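Histone-lysine N-methyltransferase, H3 lysine-9 specific SUVH4 (Arabidopsis thaliana, PDB 4QEO) catalyses histone H3K9 methylation with S-adenosyl-L-methionine and binds methylated DNA, coupling DNA methylation to transcriptional silencing. Local coordinates at residues A[280-284]-A[388-393]; A[289-293]-A[303-307]; A[310-316]-A[328-333]; A[320-324]-A[376-380]. All coordinates share one frame; numbering follows the deposited sequence.

Interaction 1: A[280-284]-A[388-393]; sequences EPNVI and VRRTAD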
loop_
_atom_site.group_PDB
_atom_site.type_symbol
_atom_site.label_atom_id
_atom_site.label_comp_id
_atom_site.label_asym_id
_atom_site.label_seq_id
_atom_site.Cartn_x
_atom_site.Cartn_y
_atom_site.Cartn_z
ATOM N N GLU A 280 -24.255 -21.785 -11.696
ATOM C CA GLU A 280 -25.598 -22.018 -12.224
ATOM C C GLU A 280 -25.646 -23.215 -13.165
ATOM O O GLU A 280 -24.639 -23.548 -13.787
ATOM C CB GLU A 280 -26.140 -20.762 -12.932
ATOM C CG GLU A 280 -26.746 -19.753 -11.986
ATOM C CD GLU A 280 -27.781 -20.367 -11.051
ATOM O OE1 GLU A 280 -28.874 -20.733 -11.532
ATOM O OE2 GLU A 280 -27.498 -20.486 -9.837
ATOM N N PRO A 281 -26.818 -23.876 -13.246
ATOM C CA PRO A 281 -27.085 -25.034 -14.110
ATOM C C PRO A 281 -26.594 -24.889 -15.555
ATOM O O PRO A 281 -26.024 -25.830 -16.098
ATOM C CB PRO A 281 -28.616 -25.123 -14.100
ATOM C CG PRO A 281 -29.059 -24.428 -12.834
ATOM C CD PRO A 281 -27.886 -23.696 -12.244
ATOM N N ASN A 282 -26.817 -23.729 -16.158
ATOM C CA ASN A 282 -26.529 -23.525 -17.576
ATOM C C ASN A 282 -25.097 -23.064 -17.822
ATOM O O ASN A 282 -24.673 -22.875 -18.962
ATOM C CB ASN A 282 -27.528 -22.529 -18.178
ATOM C CG ASN A 282 -27.929 -21.442 -17.197
ATOM O OD1 ASN A 282 -27.431 -21.392 -16.069
ATOM N ND2 ASN A 282 -28.832 -20.564 -17.621
ATOM N N VAL A 283 -24.360 -22.861 -16.740
ATOM C CA VAL A 283 -22.941 -22.576 -16.843
ATOM C C VAL A 283 -22.186 -23.895 -16.835
ATOM O O VAL A 283 -22.481 -24.783 -16.040
ATOM C CB VAL A 283 -22.460 -21.650 -15.709
ATOM C CG1 VAL A 283 -20.948 -21.551 -15.709
ATOM C CG2 VAL A 283 -23.085 -20.277 -15.875
ATOM N N ILE A 284 -21.230 -24.026 -17.744
ATOM C CA ILE A 284 -20.486 -25.267 -17.908
ATOM C C ILE A 284 -19.256 -25.293 -17.025
ATOM O O ILE A 284 -18.569 -24.284 -16.872
ATOM C CB ILE A 284 -20.070 -25.462 -19.387
ATOM C CG1 ILE A 284 -21.312 -25.590 -20.274
ATOM C CG2 ILE A 284 -19.171 -26.678 -19.554
ATOM C CD1 ILE A 284 -22.244 -26.716 -19.860
ATOM N N VAL A 388 -21.949 -17.699 -10.220
ATOM C CA VAL A 388 -21.470 -17.611 -11.597
ATOM C C VAL A 388 -22.604 -17.890 -12.580
ATOM O O VAL A 388 -23.135 -19.000 -12.622
ATOM C CB VAL A 388 -20.338 -18.599 -11.876
ATOM C CG1 VAL A 388 -19.895 -18.480 -13.325
ATOM C CG2 VAL A 388 -19.166 -18.348 -10.933
ATOM N N ARG A 389 -22.967 -16.876 -13.360
ATOM C CA ARG A 389 -24.060 -16.976 -14.323
ATOM C C ARG A 389 -23.556 -16.676 -15.732
ATOM O O ARG A 389 -22.491 -16.074 -15.920
ATOM C CB ARG A 389 -25.191 -15.994 -13.977
ATOM C CG ARG A 389 -25.678 -16.033 -12.529
ATOM C CD ARG A 389 -27.021 -15.310 -12.361
ATOM N NE ARG A 389 -27.478 -15.304 -10.971
ATOM C CZ ARG A 389 -28.218 -16.260 -10.411
ATOM N NH1 ARG A 389 -28.604 -17.311 -11.121
ATOM N NH2 ARG A 389 -28.578 -16.165 -9.137
ATOM N N ARG A 390 -24.323 -17.114 -16.722
ATOM C CA ARG A 390 -24.100 -16.688 -18.097
ATOM C C ARG A 390 -24.539 -15.236 -18.205
ATOM O O ARG A 390 -25.582 -14.855 -17.667
ATOM C CB ARG A 390 -24.900 -17.558 -19.063
ATOM C CG ARG A 390 -24.057 -18.364 -20.036
ATOM C CD ARG A 390 -24.793 -19.632 -20.454
ATOM N NE ARG A 390 -26.245 -19.467 -20.420
ATOM C CZ ARG A 390 -27.005 -19.271 -21.492
ATOM N NH1 ARG A 390 -26.455 -19.220 -22.699
ATOM N NH2 ARG A 390 -28.318 -19.132 -21.360
ATOM N N THR A 391 -23.735 -14.423 -18.881
ATOM C CA THR A 391 -24.035 -13.003 -19.032
ATOM C C THR A 391 -25.361 -12.764 -19.750
ATOM O O THR A 391 -26.109 -11.861 -19.380
ATOM C CB THR A 391 -22.908 -12.260 -19.768
ATOM O OG1 THR A 391 -22.531 -13.002 -20.936
ATOM C CG2 THR A 391 -21.700 -12.103 -18.852
ATOM N N ALA A 392 -25.651 -13.586 -20.755
ATOM C CA ALA A 392 -26.891 -13.475 -21.515
ATOM C C ALA A 392 -28.119 -13.608 -20.617
ATOM O O ALA A 392 -29.127 -12.931 -20.829
ATOM C CB ALA A 392 -26.925 -14.520 -22.615
ATOM N N ASP A 393 -28.022 -14.476 -19.612
ATOM C CA ASP A 393 -29.129 -14.732 -18.690
ATOM C C ASP A 393 -29.410 -13.587 -17.709
ATOM O O ASP A 393 -30.361 -13.655 -16.930
ATOM C CB ASP A 393 -28.878 -16.021 -17.902
ATOM C CG ASP A 393 -28.645 -17.215 -18.802
ATOM O OD1 ASP A 393 -27.956 -18.162 -18.367
ATOM O OD2 ASP A 393 -29.149 -17.207 -19.945
HETATM O O HOH W 1 -26.752 -18.595 -16.042
#
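Glu280 N donates to Val388 O (3.1 Å, N-H...O 168°), just where the 280-283 type I turn leaves strand 278-279 and passes the end of strand 387-390. The side chains then meet at three places. Val283 lies over the strand backbone: its CG2 sits 3.5 Å from Arg390 N, and its CG1 meets Val388 CG1 at 4.0 Å. With chi1 at 171°, CG1 stands opposite the backbone N, which leaves CG2 to face the strand. Glu280 and Arg389 run side by side in the same direction. Their salt bridge is long, 3.5 Å from Glu280 OE1 to Arg389 NH1, and the two flat groups are turned 45° apart. Arg389 has a second anionic partner, because its NE end pairs with Asp448 on strand 445-448. The third place is polar. Arg390 forms a salt bridge with Asp393, NE reaching OD1 at 3.0 Å. Water 1 gives hydrogens to Asn282 OD1 (2.9 Å) and Asp393 OD1 (2.7 Å) and accepts from Arg390 N, tying the turn to the strand end. Should a leucine replace Arg390, the Asp393 carboxylate would probably lose its charge mate and be freer to turn away from the water that bridges it to Asn282. The contact joins the pre-SET segment to an early strand of the SET domain. One straight backbone bond and a small valine patch are backed by a glutamate in a long salt bridge and by a water bridge, so much of its chemistry is polar and solvent-linked.

Interaction 2: A[289-293]-A[303-307]; sequences STGCN and KCACA. With ZN (zinc ion), chain F; ZN (zinc ion), chain H.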
loop_
_atom_site.group_PDB
_atom_site.type_symbol
_atom_site.label_atom_id
_atom_site.label_comp_id
_atom_site.label_asym_id
_atom_site.label_seq_id
_atom_site.Cartn_x
_atom_site.Cartn_y
_atom_site.Cartn_z
ATOM N N SER A 289 -7.778 -29.056 -14.221
ATOM C CA SER A 289 -6.366 -29.027 -14.603
ATOM C C SER A 289 -5.612 -30.205 -13.991
ATOM O O SER A 289 -6.064 -30.806 -13.014
ATOM C CB SER A 289 -5.707 -27.692 -14.225
ATOM O OG SER A 289 -6.408 -27.063 -13.172
ATOM N N THR A 290 -4.468 -30.539 -14.573
ATOM C CA THR A 290 -3.728 -31.723 -14.150
ATOM C C THR A 290 -2.943 -31.454 -12.874
ATOM O O THR A 290 -2.915 -32.276 -11.961
ATOM C CB THR A 290 -2.763 -32.205 -15.245
ATOM O OG1 THR A 290 -3.522 -32.677 -16.366
ATOM C CG2 THR A 290 -1.887 -33.339 -14.719
ATOM N N GLY A 291 -2.295 -30.300 -12.821
ATOM C CA GLY A 291 -1.555 -29.916 -11.635
ATOM C C GLY A 291 -0.138 -30.449 -11.602
ATOM O O GLY A 291 0.288 -31.167 -12.507
ATOM N N CYS A 292 0.586 -30.093 -10.543
ATOM C CA CYS A 292 1.995 -30.442 -10.394
ATOM C C CYS A 292 2.184 -31.612 -9.431
ATOM O O CYS A 292 1.259 -31.982 -8.705
ATOM C CB CYS A 292 2.775 -29.220 -9.893
ATOM S SG CYS A 292 2.363 -28.674 -8.191
ATOM N N ASN A 293 3.387 -32.175 -9.396
ATOM C CA ASN A 293 3.632 -33.361 -8.575
ATOM C C ASN A 293 4.515 -33.104 -7.358
ATOM O O ASN A 293 5.028 -34.045 -6.755
ATOM C CB ASN A 293 4.221 -34.504 -9.415
ATOM C CG ASN A 293 5.616 -34.198 -9.916
ATOM O OD1 ASN A 293 6.583 -34.221 -9.153
ATOM N ND2 ASN A 293 5.730 -33.916 -11.208
ATOM N N LYS A 303 11.075 -28.465 -11.511
ATOM C CA LYS A 303 10.134 -29.565 -11.311
ATOM C C LYS A 303 8.671 -29.162 -11.513
ATOM O O LYS A 303 7.944 -29.794 -12.285
ATOM C CB LYS A 303 10.322 -30.180 -9.919
ATOM C CG LYS A 303 11.640 -30.928 -9.759
ATOM C CD LYS A 303 11.969 -31.204 -8.300
ATOM C CE LYS A 303 13.462 -31.471 -8.110
ATOM N NZ LYS A 303 13.907 -32.786 -8.651
ATOM N N CYS A 304 8.255 -28.105 -10.817
ATOM C CA CYS A 304 6.852 -27.706 -10.760
ATOM C C CYS A 304 6.238 -27.231 -12.077
ATOM O O CYS A 304 6.619 -26.188 -12.609
ATOM C CB CYS A 304 6.650 -26.610 -9.715
ATOM S SG CYS A 304 4.893 -26.200 -9.527
ATOM N N ALA A 305 5.253 -27.981 -12.562
ATOM C CA ALA A 305 4.521 -27.650 -13.786
ATOM C C ALA A 305 3.717 -26.350 -13.676
ATOM O O ALA A 305 3.454 -25.674 -14.678
ATOM C CB ALA A 305 3.591 -28.791 -14.154
ATOM N N CYS A 306 3.294 -26.008 -12.468
ATOM C CA CYS A 306 2.463 -24.820 -12.311
ATOM C C CYS A 306 3.333 -23.568 -12.555
ATOM O O CYS A 306 2.923 -22.613 -13.238
ATOM C CB CYS A 306 1.736 -24.836 -10.951
ATOM S SG CYS A 306 0.754 -26.399 -10.618
ATOM N N ALA A 307 4.564 -23.614 -12.057
ATOM C CA ALA A 307 5.545 -22.572 -12.348
ATOM C C ALA A 307 5.736 -22.440 -13.854
ATOM O O ALA A 307 5.733 -21.330 -14.394
ATOM C CB ALA A 307 6.870 -22.891 -11.682
HETATM ZN ZN ZN F . 0.756 -27.116 -8.608
HETATM ZN ZN ZN H . 4.442 -27.653 -7.800
#
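Cys292 meets Cys304 and Cys306 across two zinc ions, in the triangular three-zinc cluster of the pre-SET domain. Metal coordination carries the contact. Cys292 SG bridges the two ions: it binds the chain F zinc at 2.3 Å and also the chain H zinc. Each ion takes a second thiolate from the 303-307 segment. Cys306 SG binds the chain F zinc at 2.1 Å, and Cys304 SG binds the chain H zinc at 2.3 Å. Cys334 and Cys338 complete the first site, and Cys294 and Cys298 the second. Cys298 and Cys334 also reach a third ion, which closes the triangle. The bridging sulfur is placed by its torsion: with chi1 at 67° it lies between the backbone N and the carbonyl carbon of its own residue. Packing comes second. Cys292 CB faces both other sulfurs, 3.7 Å from Cys304 SG and 3.5 Å from Cys306 SG. Ala305 CB approaches the same carbon more loosely. No hydrogen bond crosses between the segments, so the zincs do the joining. Backbone shape comes third. Gly291 has a positive phi, at which a CB would press on the Thr290 carbonyl oxygen. Cys304 is the N-cap of helix 305-309, and its SG accepts a weak hydrogen bond from Ala307 N. One sulfur thus serves both metal and helix end. At the bridge, the two zincs stand 3.8 Å apart, and the angle between them at Cys292 SG is about 111°.

Interaction 3: A[310-316]-A[328-333]; sequences NGGNFPY and RDVVFE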
loop_
_atom_site.group_PDB
_atom_site.type_symbol
_atom_site.label_atom_id
_atom_site.label_comp_id
_atom_site.label_asym_id
_atom_site.label_seq_id
_atom_site.Cartn_x
_atom_site.Cartn_y
_atom_site.Cartn_z
ATOM N N ASN A 310 3.306 -20.540 -15.419
ATOM C CA ASN A 310 3.470 -19.093 -15.222
ATOM C C ASN A 310 4.591 -18.455 -16.054
ATOM O O ASN A 310 4.831 -17.246 -15.975
ATOM C CB ASN A 310 3.634 -18.752 -13.742
ATOM C CG ASN A 310 2.361 -18.962 -12.957
ATOM O OD1 ASN A 310 1.401 -18.202 -13.100
ATOM N ND2 ASN A 310 2.342 -19.996 -12.123
ATOM N N GLY A 311 5.270 -19.267 -16.854
ATOM C CA GLY A 311 6.340 -18.768 -17.696
ATOM C C GLY A 311 7.709 -19.154 -17.180
ATOM O O GLY A 311 8.723 -18.610 -17.613
ATOM N N GLY A 312 7.738 -20.092 -16.242
ATOM C CA GLY A 312 8.989 -20.618 -15.731
ATOM C C GLY A 312 9.383 -20.043 -14.387
ATOM O O GLY A 312 10.519 -20.204 -13.949
ATOM N N ASN A 313 8.442 -19.381 -13.724
ATOM C CA ASN A 313 8.727 -18.730 -12.449
ATOM C C ASN A 313 7.485 -18.601 -11.576
ATOM O O ASN A 313 6.366 -18.564 -12.076
ATOM C CB ASN A 313 9.351 -17.355 -12.693
ATOM C CG ASN A 313 8.842 -16.702 -13.969
ATOM O OD1 ASN A 313 7.643 -16.469 -14.128
ATOM N ND2 ASN A 313 9.758 -16.396 -14.883
ATOM N N PHE A 314 7.689 -18.547 -10.266
ATOM C CA PHE A 314 6.587 -18.344 -9.338
ATOM C C PHE A 314 6.168 -16.877 -9.275
ATOM O O PHE A 314 7.008 -15.989 -9.115
ATOM C CB PHE A 314 6.946 -18.867 -7.949
ATOM C CG PHE A 314 7.147 -20.347 -7.913
ATOM C CD1 PHE A 314 6.055 -21.202 -7.880
ATOM C CD2 PHE A 314 8.423 -20.890 -7.944
ATOM C CE1 PHE A 314 6.232 -22.580 -7.864
ATOM C CE2 PHE A 314 8.606 -22.265 -7.919
ATOM C CZ PHE A 314 7.507 -23.109 -7.881
ATOM N N PRO A 315 4.861 -16.629 -9.438
ATOM C CA PRO A 315 4.288 -15.279 -9.420
ATOM C C PRO A 315 4.217 -14.707 -8.006
ATOM O O PRO A 315 4.162 -13.486 -7.848
ATOM C CB PRO A 315 2.889 -15.486 -10.017
ATOM C CG PRO A 315 2.562 -16.921 -9.717
ATOM C CD PRO A 315 3.869 -17.657 -9.812
ATOM N N TYR A 316 4.240 -15.573 -6.996
ATOM C CA TYR A 316 4.191 -15.123 -5.611
ATOM C C TYR A 316 5.525 -15.317 -4.939
ATOM O O TYR A 316 6.243 -16.271 -5.242
ATOM C CB TYR A 316 3.153 -15.890 -4.796
ATOM C CG TYR A 316 1.727 -15.777 -5.279
ATOM C CD1 TYR A 316 0.983 -14.620 -5.061
ATOM C CD2 TYR A 316 1.111 -16.850 -5.914
ATOM C CE1 TYR A 316 -0.326 -14.523 -5.485
ATOM C CE2 TYR A 316 -0.197 -16.766 -6.346
ATOM C CZ TYR A 316 -0.913 -15.609 -6.127
ATOM O OH TYR A 316 -2.216 -15.541 -6.555
ATOM N N ARG A 328 -0.382 -9.653 -13.829
ATOM C CA ARG A 328 -0.217 -10.459 -15.038
ATOM C C ARG A 328 -1.555 -10.595 -15.735
ATOM O O ARG A 328 -2.598 -10.321 -15.137
ATOM C CB ARG A 328 0.263 -11.867 -14.682
ATOM C CG ARG A 328 1.515 -11.909 -13.838
ATOM C CD ARG A 328 2.421 -13.014 -14.304
ATOM N NE ARG A 328 3.537 -13.227 -13.392
ATOM C CZ ARG A 328 4.413 -14.218 -13.518
ATOM N NH1 ARG A 328 4.296 -15.081 -14.517
ATOM N NH2 ARG A 328 5.403 -14.347 -12.645
ATOM N N ASP A 329 -1.528 -11.052 -16.986
ATOM C CA ASP A 329 -2.746 -11.422 -17.694
ATOM C C ASP A 329 -3.478 -12.489 -16.894
ATOM O O ASP A 329 -4.693 -12.408 -16.690
ATOM C CB ASP A 329 -2.432 -11.948 -19.097
ATOM C CG ASP A 329 -2.175 -10.835 -20.092
ATOM O OD1 ASP A 329 -2.481 -9.668 -19.766
ATOM O OD2 ASP A 329 -1.677 -11.126 -21.201
ATOM N N VAL A 330 -2.737 -13.489 -16.430
ATOM C CA VAL A 330 -3.333 -14.526 -15.588
ATOM C C VAL A 330 -2.281 -15.170 -14.683
ATOM O O VAL A 330 -1.127 -15.332 -15.071
ATOM C CB VAL A 330 -4.085 -15.595 -16.428
ATOM C CG1 VAL A 330 -3.118 -16.395 -17.275
ATOM C CG2 VAL A 330 -4.924 -16.522 -15.532
ATOM N N VAL A 331 -2.680 -15.497 -13.460
ATOM C CA VAL A 331 -1.805 -16.208 -12.535
ATOM C C VAL A 331 -2.267 -17.665 -12.479
ATOM O O VAL A 331 -3.464 -17.936 -12.412
ATOM C CB VAL A 331 -1.821 -15.556 -11.109
ATOM C CG1 VAL A 331 -1.201 -16.477 -10.068
ATOM C CG2 VAL A 331 -1.101 -14.220 -11.116
ATOM N N PHE A 332 -1.321 -18.596 -12.545
ATOM C CA PHE A 332 -1.635 -20.019 -12.502
ATOM C C PHE A 332 -1.268 -20.602 -11.148
ATOM O O PHE A 332 -0.099 -20.865 -10.865
ATOM C CB PHE A 332 -0.889 -20.776 -13.597
ATOM C CG PHE A 332 -1.387 -20.496 -14.989
ATOM C CD1 PHE A 332 -2.464 -21.196 -15.512
ATOM C CD2 PHE A 332 -0.762 -19.553 -15.786
ATOM C CE1 PHE A 332 -2.915 -20.953 -16.804
ATOM C CE2 PHE A 332 -1.207 -19.305 -17.077
ATOM C CZ PHE A 332 -2.284 -20.009 -17.586
ATOM N N GLU A 333 -2.278 -20.793 -10.314
ATOM C CA GLU A 333 -2.070 -21.329 -8.988
ATOM C C GLU A 333 -2.175 -22.843 -8.977
ATOM O O GLU A 333 -2.813 -23.453 -9.846
ATOM C CB GLU A 333 -3.084 -20.742 -8.006
ATOM C CG GLU A 333 -2.714 -19.353 -7.494
ATOM C CD GLU A 333 -3.659 -18.834 -6.417
ATOM O OE1 GLU A 333 -4.630 -19.534 -6.058
ATOM O OE2 GLU A 333 -3.429 -17.713 -5.925
HETATM O O HOH W 2 1.348 -15.875 -15.045
#
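The Asn310 amide pairs with both the backbone N-H and the backbone C=O of Phe332. Phe332 N donates to Asn310 OD1 at 2.8 Å, and Asn310 ND2 donates to Phe332 O at 2.9 Å. The second bond lies in the carbonyl plane, on a lone pair, while the first is tilted 16° from the amide's plane. OD1 also meets the edge of the Phe332 ring and takes a hydrogen from water 2, which bridges to Val330 O. Were Asn310 a leucine, Phe332 N would probably be left without this acceptor and the water would lose a partner. Next, Arg328 NH1 reaches Asn310 O and NH2 reaches Asn313 OD1 (3.4 Å), both weakly, while Pro315 CB lies 3.6 Å above the guanidinium plane, toward its rim. Val331 CG1 packs on Pro315 CG at 3.8 Å. The Tyr316 and Glu333 side chains cross at about a right angle, and Tyr316 OH makes a short, weak bond to Glu333 OE2. Farther out, Gln350, Ser349 and Arg483 hold the Glu333 carboxylate. Gly311 ends helix 305-309 in a Schellman motif that places Asn310. The amide thus pairs like a strand backbone with edge strand 331-332, which the pre-SET region adds beside SET strand 467-473.

Interaction 4: A[320-324]-A[376-380]; sequences NDGRL and PAGSP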
loop_
_atom_site.group_PDB
_atom_site.type_symbol
_atom_site.label_atom_id
_atom_site.label_comp_id
_atom_site.label_asym_id
_atom_site.label_seq_id
_atom_site.Cartn_x
_atom_site.Cartn_y
_atom_site.Cartn_z
ATOM N N ASN A 320 5.309 -12.372 4.191
ATOM C CA ASN A 320 4.066 -11.932 4.810
ATOM C C ASN A 320 2.912 -12.849 4.392
ATOM O O ASN A 320 1.832 -12.375 4.041
ATOM C CB ASN A 320 3.738 -10.475 4.419
ATOM C CG ASN A 320 4.880 -9.503 4.697
ATOM O OD1 ASN A 320 5.085 -8.539 3.948
ATOM N ND2 ASN A 320 5.613 -9.735 5.779
ATOM N N ASP A 321 3.169 -14.155 4.389
ATOM C CA ASP A 321 2.172 -15.162 4.017
ATOM C C ASP A 321 1.797 -15.150 2.540
ATOM O O ASP A 321 0.775 -15.715 2.150
ATOM C CB ASP A 321 0.916 -15.061 4.889
ATOM C CG ASP A 321 1.187 -15.413 6.330
ATOM O OD1 ASP A 321 1.869 -16.434 6.569
ATOM O OD2 ASP A 321 0.735 -14.661 7.220
ATOM N N GLY A 322 2.629 -14.509 1.719
ATOM C CA GLY A 322 2.486 -14.595 0.275
ATOM C C GLY A 322 2.069 -13.281 -0.360
ATOM O O GLY A 322 1.033 -12.721 -0.014
ATOM N N ARG A 323 2.877 -12.795 -1.297
ATOM C CA ARG A 323 2.607 -11.528 -1.968
ATOM C C ARG A 323 2.829 -11.669 -3.472
ATOM O O ARG A 323 3.821 -12.253 -3.917
ATOM C CB ARG A 323 3.473 -10.398 -1.381
ATOM C CG ARG A 323 2.973 -9.888 -0.019
ATOM C CD ARG A 323 4.015 -9.025 0.727
ATOM N NE ARG A 323 4.235 -7.732 0.082
ATOM C CZ ARG A 323 5.045 -6.781 0.554
ATOM N NH1 ARG A 323 5.717 -6.969 1.686
ATOM N NH2 ARG A 323 5.176 -5.631 -0.102
ATOM N N LEU A 324 1.879 -11.168 -4.250
ATOM C CA LEU A 324 2.003 -11.189 -5.699
ATOM C C LEU A 324 3.077 -10.197 -6.082
ATOM O O LEU A 324 3.044 -9.043 -5.646
ATOM C CB LEU A 324 0.681 -10.799 -6.353
ATOM C CG LEU A 324 0.646 -10.791 -7.879
ATOM C CD1 LEU A 324 0.853 -12.215 -8.428
ATOM C CD2 LEU A 324 -0.684 -10.224 -8.339
ATOM N N PRO A 376 0.174 -4.936 3.065
ATOM C CA PRO A 376 1.329 -4.782 2.175
ATOM C C PRO A 376 0.935 -4.939 0.710
ATOM O O PRO A 376 0.054 -5.740 0.382
ATOM C CB PRO A 376 2.260 -5.930 2.599
ATOM C CG PRO A 376 1.811 -6.299 3.984
ATOM C CD PRO A 376 0.325 -6.088 3.970
ATOM N N ALA A 377 1.594 -4.182 -0.159
ATOM C CA ALA A 377 1.362 -4.266 -1.600
ATOM C C ALA A 377 1.653 -5.675 -2.100
ATOM O O ALA A 377 2.701 -6.233 -1.795
ATOM C CB ALA A 377 2.253 -3.256 -2.330
ATOM N N GLY A 378 0.729 -6.241 -2.871
ATOM C CA GLY A 378 0.882 -7.589 -3.373
ATOM C C GLY A 378 0.087 -8.599 -2.570
ATOM O O GLY A 378 -0.053 -9.742 -2.986
ATOM N N SER A 379 -0.434 -8.189 -1.418
ATOM C CA SER A 379 -1.197 -9.107 -0.577
ATOM C C SER A 379 -2.556 -9.312 -1.203
ATOM O O SER A 379 -3.151 -8.361 -1.732
ATOM C CB SER A 379 -1.371 -8.566 0.851
ATOM O OG SER A 379 -0.129 -8.368 1.510
ATOM N N PRO A 380 -3.051 -10.557 -1.162
ATOM C CA PRO A 380 -4.426 -10.785 -1.612
ATOM C C PRO A 380 -5.404 -10.217 -0.599
ATOM O O PRO A 380 -5.192 -10.339 0.610
ATOM C CB PRO A 380 -4.529 -12.312 -1.653
ATOM C CG PRO A 380 -3.520 -12.780 -0.647
ATOM C CD PRO A 380 -2.389 -11.802 -0.718
#
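Arg323 lays its guanidinium flat beneath Pro376, whose CB stands 3.5 Å above the plane and over its centre. The two side chains cross at about a right angle. The edge of the same group is used for bonding. NE donates to Ala377 O at 2.9 Å, and NH2 reaches the same oxygen in a weaker bond, so one carbonyl lies in the fork of two N-H groups. Arg323 NH1 turns the other way, to Asn320 OD1 at 2.8 Å. A bend at chi3 (70°) swings the guanidinium round to this position, and the bonds to both sides hold its rotation. The backbones also meet: Leu324 N donates to Gly378 O at 2.7 Å, with N-H...O at 165°. Arg323 CA touches that oxygen in a C-H...O contact. Gly378 is the third residue of a type II turn, 376-379, and its positive phi suits the place. A CB on it would fall 2.6 Å from Leu324 O. Ser379 OG and Ser379 N both donate to Pro376 O from one face of it, bracing the turn. Tyr25 and Leu26 of helix 10-30 also touch Arg323. The contact joins the pre-SET strand 323-324 to the turn leading into SET strand 380-383. Carbonyl and amide oxygens would partly offset the buried arginine's charge, while Gly322 O, packed near Pro380 CD, is buried with no hydrogen-bond partner.

In the fold
Interactions 2, 3 and 4 form a chain of touching contacts. Helix 305-309 carries interaction 2 into interaction 3: Ala307 O lies 3.0 Å from Gly312 N, a probable hydrogen bond, and the Phe314 ring packs on Cys304. Interaction 3 meets interaction 4 through Leu324, whose CD1 lies 3.6 Å from Pro315 O. Interaction 1 stands apart, its nearest atoms about 12 Å from interaction 2, and encloses the others in sequence. Interactions 1 and 4 join the pre-SET region to the SET domain, as does interaction 3 through strand 331-332. The Arg389 side chain is about 10 Å from that of Tyr402, a predicted S-adenosyl-L-methionine-binding residue. The nearest atom of interaction 4 is about 8 Å from the bound DNA.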